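Local coordinates for protein putative dehydrogenase (Pseudomonas fluorescens, PDB 6UUG) that acts as the flavin-dependent methanesulfinate monooxygenase MsuC of a two-component system in bacterial sulfur assimilation, built on an acyl-CoA dehydrogenase-like fold, at residues A[116-121]-A[242-247]; A[189-194]-A[233-238]; A[71-76]-A[108-113]. One frame throughout, in Å; residues are numbered along the deposited sequence.

Contact 1: residues A[116-121]-A[242-247]; sequences VRLFSR and TPFACL
Leu118 lays its CD2 methyl over one face of the Phe244 ring, 3.5 Å from the ring centroid and 16° off the ring normal, a clear CH-pi contact. The methyl lies nearest the CE2 side of the ring, with 3.4 Å between Leu118 CD2 and Phe244 CE2, while the other branch, CD1, packs less closely on Leu247, 4.3 Å from Leu247 CB. Leucine suits this place because its fork serves two partners at once. Phe244 CG lies anti to the backbone N (chi1 -175°), which swings the ring back toward helix 100-119. Arg117 NH1 comes to the ring's edge, 4.1 Å from Phe244 CE2, while Phe244 CZ lies over one face of the guanidinium, the planes 70° apart; this is loose packing rather than a stack. Ala245 fits where the backbones come closest: its small CB rests 3.9 Å from Leu118 O, and its carbonyl O lies in the plane of the Phe119 ring, 3.6 Å from Phe119 CE1 at the ring's positive edge. With an alanine here instead of Phe244, the Leu118 methyl would probably lose the face it rests on and Arg117 the ring beside its guanidinium. No hydrogen bond joins the segments, but Thr242 OG1 accepts from Ala245 N in an ST motif. The contact packs the C-terminal end of helix 100-119 against the lead-in to helix 247-277, with Trp325 of helix 294-327 touching Arg117, Leu118, Phe244 and Leu247, and helix 122-135 flanking Arg117.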
loop_
_atom_site.group_PDB
_atom_site.type_symbol
_atom_site.label_atom_id
_atom_site.label_comp_id
_atom_site.label_asym_id
_atom_site.label_seq_id
_atom_site.Cartn_x
_atom_site.Cartn_y
_atom_site.Cartn_z
ATOM N N VAL A 116 22.973 15.011 30.943
ATOM C CA VAL A 116 23.792 15.234 32.134
ATOM C C VAL A 116 23.216 14.464 33.319
ATOM O O VAL A 116 23.961 13.919 34.147
ATOM C CB VAL A 116 23.962 16.744 32.439
ATOM C CG1 VAL A 116 24.679 17.447 31.309
ATOM C CG2 VAL A 116 22.648 17.432 32.743
ATOM N N ARG A 117 21.885 14.359 33.394
ATOM C CA ARG A 117 21.262 13.649 34.509
ATOM C C ARG A 117 21.656 12.177 34.515
ATOM O O ARG A 117 21.929 11.604 35.576
ATOM C CB ARG A 117 19.739 13.790 34.433
ATOM C CG ARG A 117 18.959 12.866 35.390
ATOM C CD ARG A 117 19.186 13.271 36.840
ATOM N NE ARG A 117 18.532 12.368 37.791
ATOM C CZ ARG A 117 19.046 11.220 38.235
ATOM N NH1 ARG A 117 20.231 10.790 37.816
ATOM N NH2 ARG A 117 18.367 10.491 39.109
ATOM N N LEU A 118 21.702 11.553 33.339
ATOM C CA LEU A 118 21.946 10.120 33.255
ATOM C C LEU A 118 23.421 9.747 33.212
ATOM O O LEU A 118 23.776 8.633 33.630
ATOM C CB LEU A 118 21.244 9.552 32.016
ATOM C CG LEU A 118 19.716 9.547 32.038
ATOM C CD1 LEU A 118 19.173 9.158 30.658
ATOM C CD2 LEU A 118 19.198 8.586 33.095
ATOM N N PHE A 119 24.287 10.644 32.725
ATOM C CA PHE A 119 25.680 10.306 32.435
ATOM C C PHE A 119 26.682 10.832 33.460
ATOM O O PHE A 119 27.847 10.421 33.413
ATOM C CB PHE A 119 26.112 10.840 31.058
ATOM C CG PHE A 119 25.461 10.170 29.878
ATOM C CD1 PHE A 119 24.632 9.069 30.025
ATOM C CD2 PHE A 119 25.700 10.658 28.599
ATOM C CE1 PHE A 119 24.043 8.466 28.911
ATOM C CE2 PHE A 119 25.125 10.065 27.479
ATOM C CZ PHE A 119 24.294 8.963 27.634
ATOM N N SER A 120 26.286 11.722 34.373
ATOM C CA SER A 120 27.253 12.380 35.251
ATOM C C SER A 120 26.822 12.248 36.713
ATOM O O SER A 120 25.770 11.690 37.035
ATOM C CB SER A 120 27.436 13.858 34.872
ATOM O OG SER A 120 26.299 14.638 35.210
ATOM N N ARG A 121 27.660 12.778 37.603
ATOM C CA ARG A 121 27.476 12.665 39.043
ATOM C C ARG A 121 26.521 13.744 39.563
ATOM O O ARG A 121 26.437 14.831 38.988
ATOM C CB ARG A 121 28.824 12.786 39.748
ATOM C CG ARG A 121 29.830 11.712 39.356
ATOM C CD ARG A 121 31.211 11.983 39.928
ATOM N NE ARG A 121 31.999 12.880 39.084
ATOM C CZ ARG A 121 32.271 14.144 39.390
ATOM N NH1 ARG A 121 31.819 14.662 40.525
ATOM N NH2 ARG A 121 32.997 14.893 38.565
ATOM N N THR A 242 24.758 1.599 32.465
ATOM C CA THR A 242 23.642 0.882 33.072
ATOM C C THR A 242 22.393 0.987 32.195
ATOM O O THR A 242 22.301 1.889 31.354
ATOM C CB THR A 242 23.319 1.450 34.447
ATOM O OG1 THR A 242 22.800 2.784 34.302
ATOM C CG2 THR A 242 24.563 1.479 35.333
ATOM N N PRO A 243 21.405 0.098 32.402
ATOM C CA PRO A 243 20.114 0.256 31.708
ATOM C C PRO A 243 19.492 1.633 31.867
ATOM O O PRO A 243 18.946 2.190 30.900
ATOM C CB PRO A 243 19.237 -0.827 32.356
ATOM C CG PRO A 243 20.189 -1.891 32.758
ATOM C CD PRO A 243 21.468 -1.168 33.161
ATOM N N PHE A 244 19.552 2.198 33.076
ATOM C CA PHE A 244 19.035 3.546 33.305
ATOM C C PHE A 244 19.770 4.571 32.445
ATOM O O PHE A 244 19.138 5.396 31.769
ATOM C CB PHE A 244 19.136 3.869 34.805
ATOM C CG PHE A 244 18.536 5.195 35.208
ATOM C CD1 PHE A 244 17.207 5.487 34.946
ATOM C CD2 PHE A 244 19.304 6.137 35.890
ATOM C CE1 PHE A 244 16.657 6.702 35.325
ATOM C CE2 PHE A 244 18.760 7.340 36.280
ATOM C CZ PHE A 244 17.436 7.627 36.000
ATOM N N ALA A 245 21.108 4.532 32.438
ATOM C CA ALA A 245 21.852 5.411 31.541
ATOM C C ALA A 245 21.454 5.176 30.087
ATOM O O ALA A 245 21.403 6.117 29.283
ATOM C CB ALA A 245 23.359 5.204 31.715
ATOM N N CYS A 246 21.181 3.923 29.734
ATOM C CA CYS A 246 20.788 3.565 28.376
ATOM C C CYS A 246 19.379 4.020 28.034
ATOM O O CYS A 246 18.918 3.757 26.913
ATOM C CB CYS A 246 20.926 2.057 28.177
ATOM S SG CYS A 246 22.687 1.528 28.032
ATOM N N LEU A 247 18.679 4.704 28.942
ATOM C CA LEU A 247 17.453 5.373 28.524
ATOM C C LEU A 247 17.718 6.585 27.645
ATOM O O LEU A 247 16.799 7.044 26.962
ATOM C CB LEU A 247 16.626 5.823 29.725
ATOM C CG LEU A 247 15.950 4.770 30.591
ATOM C CD1 LEU A 247 15.264 5.488 31.759
ATOM C CD2 LEU A 247 14.971 3.880 29.838
#

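Contact 2: residues A[189-194]-A[233-238]; sequences KLLIAA and LLLDPG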
loop_
_atom_site.group_PDB
_atom_site.type_symbol
_atom_site.label_atom_id
_atom_site.label_comp_id
_atom_site.label_asym_id
_atom_site.label_seq_id
_atom_site.Cartn_x
_atom_site.Cartn_y
_atom_site.Cartn_z
ATOM N N LYS A 189 37.662 6.289 21.855
ATOM C CA LYS A 189 36.493 6.251 22.727
ATOM C C LYS A 189 35.804 7.610 22.734
ATOM O O LYS A 189 36.462 8.649 22.822
ATOM C CB LYS A 189 36.886 5.861 24.152
ATOM N N LEU A 190 34.478 7.594 22.643
ATOM C CA LEU A 190 33.715 8.834 22.650
ATOM C C LEU A 190 33.685 9.438 24.049
ATOM O O LEU A 190 33.487 8.736 25.043
ATOM C CB LEU A 190 32.288 8.585 22.154
ATOM C CG LEU A 190 31.437 9.829 21.874
ATOM C CD1 LEU A 190 32.055 10.663 20.759
ATOM C CD2 LEU A 190 30.002 9.442 21.526
ATOM N N LEU A 191 33.882 10.754 24.119
ATOM C CA LEU A 191 33.861 11.502 25.371
ATOM C C LEU A 191 32.846 12.632 25.247
ATOM O O LEU A 191 32.853 13.364 24.254
ATOM C CB LEU A 191 35.255 12.060 25.687
ATOM C CG LEU A 191 35.385 12.963 26.905
ATOM C CD1 LEU A 191 35.161 12.156 28.171
ATOM C CD2 LEU A 191 36.751 13.633 26.921
ATOM N N ILE A 192 31.971 12.769 26.248
ATOM C CA ILE A 192 30.894 13.756 26.235
ATOM C C ILE A 192 31.153 14.789 27.327
ATOM O O ILE A 192 31.538 14.433 28.444
ATOM C CB ILE A 192 29.519 13.094 26.457
ATOM C CG1 ILE A 192 29.395 11.774 25.676
ATOM C CG2 ILE A 192 28.411 14.068 26.090
ATOM C CD1 ILE A 192 29.426 11.936 24.200
ATOM N N ALA A 193 30.923 16.061 27.010
ATOM C CA ALA A 193 31.092 17.138 27.981
ATOM C C ALA A 193 29.943 18.130 27.859
ATOM O O ALA A 193 29.355 18.285 26.790
ATOM C CB ALA A 193 32.432 17.867 27.780
ATOM N N ALA A 194 29.630 18.805 28.965
ATOM C CA ALA A 194 28.683 19.915 28.981
ATOM C C ALA A 194 29.463 21.208 29.193
ATOM O O ALA A 194 30.121 21.368 30.223
ATOM C CB ALA A 194 27.640 19.739 30.083
ATOM N N LEU A 233 33.155 16.747 32.208
ATOM C CA LEU A 233 33.046 15.496 31.471
ATOM C C LEU A 233 31.971 14.614 32.085
ATOM O O LEU A 233 31.892 14.470 33.307
ATOM C CB LEU A 233 34.384 14.748 31.479
ATOM C CG LEU A 233 35.577 15.503 30.888
ATOM C CD1 LEU A 233 36.866 14.715 31.097
ATOM C CD2 LEU A 233 35.345 15.773 29.422
ATOM N N LEU A 234 31.157 13.999 31.226
ATOM C CA LEU A 234 30.058 13.147 31.680
ATOM C C LEU A 234 30.565 11.708 31.687
ATOM O O LEU A 234 30.371 10.957 30.734
ATOM C CB LEU A 234 28.834 13.325 30.786
ATOM C CG LEU A 234 28.454 14.750 30.367
ATOM C CD1 LEU A 234 27.125 14.752 29.601
ATOM C CD2 LEU A 234 28.397 15.704 31.563
ATOM N N LEU A 235 31.201 11.315 32.792
ATOM C CA LEU A 235 31.933 10.056 32.860
ATOM C C LEU A 235 31.360 9.043 33.837
ATOM O O LEU A 235 31.580 7.845 33.655
ATOM C CB LEU A 235 33.400 10.314 33.247
ATOM C CG LEU A 235 34.251 11.019 32.193
ATOM C CD1 LEU A 235 35.587 11.440 32.784
ATOM C CD2 LEU A 235 34.456 10.109 30.994
ATOM N N ASP A 236 30.643 9.479 34.868
ATOM C CA ASP A 236 30.193 8.578 35.930
ATOM C C ASP A 236 28.677 8.625 36.050
ATOM O O ASP A 236 28.131 9.566 36.652
ATOM C CB ASP A 236 30.850 8.964 37.255
ATOM C CG ASP A 236 30.999 7.782 38.204
ATOM O OD1 ASP A 236 30.770 6.631 37.768
ATOM O OD2 ASP A 236 31.345 8.007 39.385
ATOM N N PRO A 237 27.944 7.622 35.537
ATOM C CA PRO A 237 28.417 6.376 34.917
ATOM C C PRO A 237 28.752 6.464 33.426
ATOM O O PRO A 237 29.181 5.464 32.852
ATOM C CB PRO A 237 27.235 5.434 35.124
ATOM C CG PRO A 237 26.048 6.343 35.010
ATOM C CD PRO A 237 26.472 7.642 35.661
ATOM N N GLY A 238 28.543 7.624 32.805
ATOM C CA GLY A 238 28.860 7.810 31.406
ATOM C C GLY A 238 27.875 7.143 30.461
ATOM O O GLY A 238 26.900 6.511 30.881
HETATM O O HOH W 1 31.666 10.758 28.231
#
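Leu191 and Leu233 meet with their branched ends at an oblique angle, the Leu233 CD2 methyl lying 3.6 Å from Leu191 CD2. The same Leu233 methyl lies 3.9 Å from Ala193 CB, packing on the short alanine side chain. Leu191 CG stands anti to its backbone N (chi1 175°), a setting that turns the fork toward the loop; its CD1 goes on to touch Leu235 CD2 at 3.6 Å. Leu234 turns instead to Ile192 and Ala194, and on to Thr115, Val116 and Phe119 of helix 100-119: its CD1 meets Ile192 CG2 at 3.8 Å, its CB and CG lie near Ile192 O, and CD2 is directed to Ala194 CB.

Between these apolar groups runs the polar link. Leu234 N donates to Ile192 O at 2.8 Å in a nearly straight bond (177°). With the backbone bond between Ala194 and Glu232, this makes Ala193 and Leu233 a non-hydrogen-bonded antiparallel pair, the loop pairing briefly with an outer strand of the sheet. A water then accepts from Ile192 N and donates to Leu234 O. Both polar backbone atoms of Ile192 are therefore satisfied, one directly and one through water, while leucine, isoleucine and alanine side chains shield the link.

Contact 3: residues A[71-76]-A[108-113]; sequences ALSIPT and FHHLML
The loop 71-76 lies beside helix 100-119 with Ser73 and His110 as the nearest pair, their CA atoms 6.5 Å apart, and a backbone bond from Ile74 N to Ala71 O holds the loop in a tight bend. Ser73 OG meets His110 ND1 at 2.8 Å, near the plane of the imidazole ring. Either atom could be the donor. Chi1 of 65° sets the Ser73 hydroxyl between its backbone N and carbonyl carbon, from where it reaches both ND1 and a water. That water, 2.8 Å from Ser73 OG, donates to His110 O, so the serine is tied to ring and backbone of one residue. Serine suits the place because its short side chain brings one hydroxyl within bonding distance of both partners.

Next to ND1 along the same edge, His110 CE1 meets Leu72 N at 3.6 Å near the ring plane, with Leu72 CB close by. One face of the imidazole is covered by His109 CD2. About one helical turn on, Leu113 CD1 packs against Ile74 CD1 at 3.7 Å, the side chains crossing at about a right angle. The contact ties the loop after helix 58-67 to helix 100-119 within the acyl-CoA dehydrogenase N-terminal family region, and Thr88 of helix 85-96 touches both Ser73 and His110.

Histidine offers two nitrogens, and both are used: ND1 bonds to Ser73, while NE2 makes a weak bond to Leu69 O. Polar partners at both nitrogens would restrain rotation of this buried ring.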
loop_
_atom_site.group_PDB
_atom_site.type_symbol
_atom_site.label_atom_id
_atom_site.label_comp_id
_atom_site.label_asym_id
_atom_site.label_seq_id
_atom_site.Cartn_x
_atom_site.Cartn_y
_atom_site.Cartn_z
ATOM N N ALA A 71 12.305 24.674 32.172
ATOM C CA ALA A 71 12.504 23.921 33.401
ATOM C C ALA A 71 11.461 22.820 33.571
ATOM O O ALA A 71 11.311 22.277 34.668
ATOM C CB ALA A 71 12.484 24.867 34.611
ATOM N N LEU A 72 10.747 22.475 32.495
ATOM C CA LEU A 72 9.629 21.540 32.610
ATOM C C LEU A 72 10.079 20.187 33.153
ATOM O O LEU A 72 9.401 19.591 34.004
ATOM C CB LEU A 72 8.957 21.376 31.242
ATOM C CG LEU A 72 7.722 20.477 31.158
ATOM C CD1 LEU A 72 6.662 20.979 32.131
ATOM C CD2 LEU A 72 7.159 20.476 29.723
ATOM N N SER A 73 11.204 19.670 32.656
ATOM C CA SER A 73 11.680 18.342 33.032
ATOM C C SER A 73 12.498 18.331 34.320
ATOM O O SER A 73 12.802 17.246 34.826
ATOM C CB SER A 73 12.532 17.744 31.910
ATOM O OG SER A 73 13.702 18.506 31.725
ATOM N N ILE A 74 12.842 19.494 34.862
ATOM C CA ILE A 74 13.697 19.558 36.052
ATOM C C ILE A 74 12.824 19.390 37.294
ATOM O O ILE A 74 11.773 20.039 37.389
ATOM C CB ILE A 74 14.463 20.882 36.077
ATOM C CG1 ILE A 74 15.443 20.932 34.893
ATOM C CG2 ILE A 74 15.205 21.069 37.398
ATOM C CD1 ILE A 74 15.963 22.335 34.580
ATOM N N PRO A 75 13.194 18.518 38.236
ATOM C CA PRO A 75 12.342 18.302 39.419
ATOM C C PRO A 75 12.169 19.582 40.227
ATOM O O PRO A 75 12.973 20.512 40.146
ATOM C CB PRO A 75 13.098 17.230 40.216
ATOM C CG PRO A 75 13.888 16.468 39.147
ATOM C CD PRO A 75 14.325 17.574 38.193
ATOM N N THR A 76 11.075 19.636 40.994
ATOM C CA THR A 76 10.775 20.856 41.738
ATOM C C THR A 76 11.820 21.122 42.814
ATOM O O THR A 76 12.048 22.281 43.179
ATOM C CB THR A 76 9.374 20.789 42.364
ATOM O OG1 THR A 76 9.279 19.662 43.238
ATOM C CG2 THR A 76 8.300 20.683 41.277
ATOM N N PHE A 108 15.012 18.745 22.154
ATOM C CA PHE A 108 16.434 18.466 22.318
ATOM C C PHE A 108 17.013 19.165 23.546
ATOM O O PHE A 108 17.907 18.621 24.191
ATOM C CB PHE A 108 17.198 18.856 21.054
ATOM C CG PHE A 108 17.521 17.686 20.176
ATOM C CD1 PHE A 108 16.598 16.678 19.985
ATOM C CD2 PHE A 108 18.751 17.593 19.543
ATOM C CE1 PHE A 108 16.894 15.585 19.176
ATOM C CE2 PHE A 108 19.052 16.508 18.734
ATOM C CZ PHE A 108 18.119 15.506 18.550
ATOM N N HIS A 109 16.511 20.356 23.887
ATOM C CA HIS A 109 16.892 20.980 25.153
ATOM C C HIS A 109 16.662 20.021 26.326
ATOM O O HIS A 109 17.563 19.778 27.138
ATOM C CB HIS A 109 16.113 22.294 25.322
ATOM C CG HIS A 109 16.073 22.801 26.727
ATOM N ND1 HIS A 109 17.060 23.607 27.254
ATOM C CD2 HIS A 109 15.172 22.606 27.720
ATOM C CE1 HIS A 109 16.765 23.890 28.513
ATOM N NE2 HIS A 109 15.628 23.291 28.822
ATOM N N HIS A 110 15.474 19.415 26.408
ATOM C CA HIS A 110 15.236 18.529 27.550
ATOM C C HIS A 110 16.025 17.230 27.430
ATOM O O HIS A 110 16.371 16.615 28.450
ATOM C CB HIS A 110 13.732 18.281 27.712
ATOM C CG HIS A 110 12.993 19.505 28.160
ATOM N ND1 HIS A 110 13.105 19.999 29.441
ATOM C CD2 HIS A 110 12.201 20.376 27.488
ATOM C CE1 HIS A 110 12.389 21.103 29.551
ATOM N NE2 HIS A 110 11.835 21.359 28.379
ATOM N N LEU A 111 16.321 16.798 26.200
ATOM C CA LEU A 111 17.227 15.664 26.015
ATOM C C LEU A 111 18.633 15.977 26.525
ATOM O O LEU A 111 19.297 15.104 27.096
ATOM C CB LEU A 111 17.275 15.258 24.535
ATOM C CG LEU A 111 18.257 14.139 24.176
ATOM C CD1 LEU A 111 17.846 12.821 24.792
ATOM C CD2 LEU A 111 18.348 13.989 22.647
ATOM N N MET A 112 19.112 17.210 26.320
ATOM C CA MET A 112 20.433 17.571 26.843
ATOM C C MET A 112 20.448 17.529 28.367
ATOM O O MET A 112 21.413 17.046 28.974
ATOM C CB MET A 112 20.850 18.961 26.359
ATOM C CG MET A 112 20.960 19.122 24.840
ATOM S SD MET A 112 21.907 17.828 24.011
ATOM C CE MET A 112 20.639 17.056 22.995
ATOM N N LEU A 113 19.375 18.008 29.003
ATOM C CA LEU A 113 19.276 17.901 30.456
ATOM C C LEU A 113 19.245 16.443 30.901
ATOM O O LEU A 113 19.882 16.075 31.893
ATOM C CB LEU A 113 18.035 18.647 30.944
ATOM C CG LEU A 113 18.065 20.168 30.837
ATOM C CD1 LEU A 113 16.726 20.719 31.306
ATOM C CD2 LEU A 113 19.209 20.712 31.711
HETATM O O HOH W 2 15.604 16.449 31.429
#

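Overall arrangement
From the N terminus, contact 3 comes first: it closes a loop containing helix 85-96 and brings the segment after helix 58-67 back onto helix 100-119. The end of that same helix then opens contact 1, which closes a far longer loop of 120 intervening residues that takes in helix 122-135 and the beta strands before returning just ahead of helix 247-277. Contact 2 is nested inside it, joining strand 189-196 to the loop after strand 221-228. Contacts 1 and 2 touch, with a probable hydrogen bond from Gly238 N to Phe119 O, whereas contacts 2 and 3 do not. Helix 100-119 thus links the N-terminal helices to the strands and the C-terminal helices.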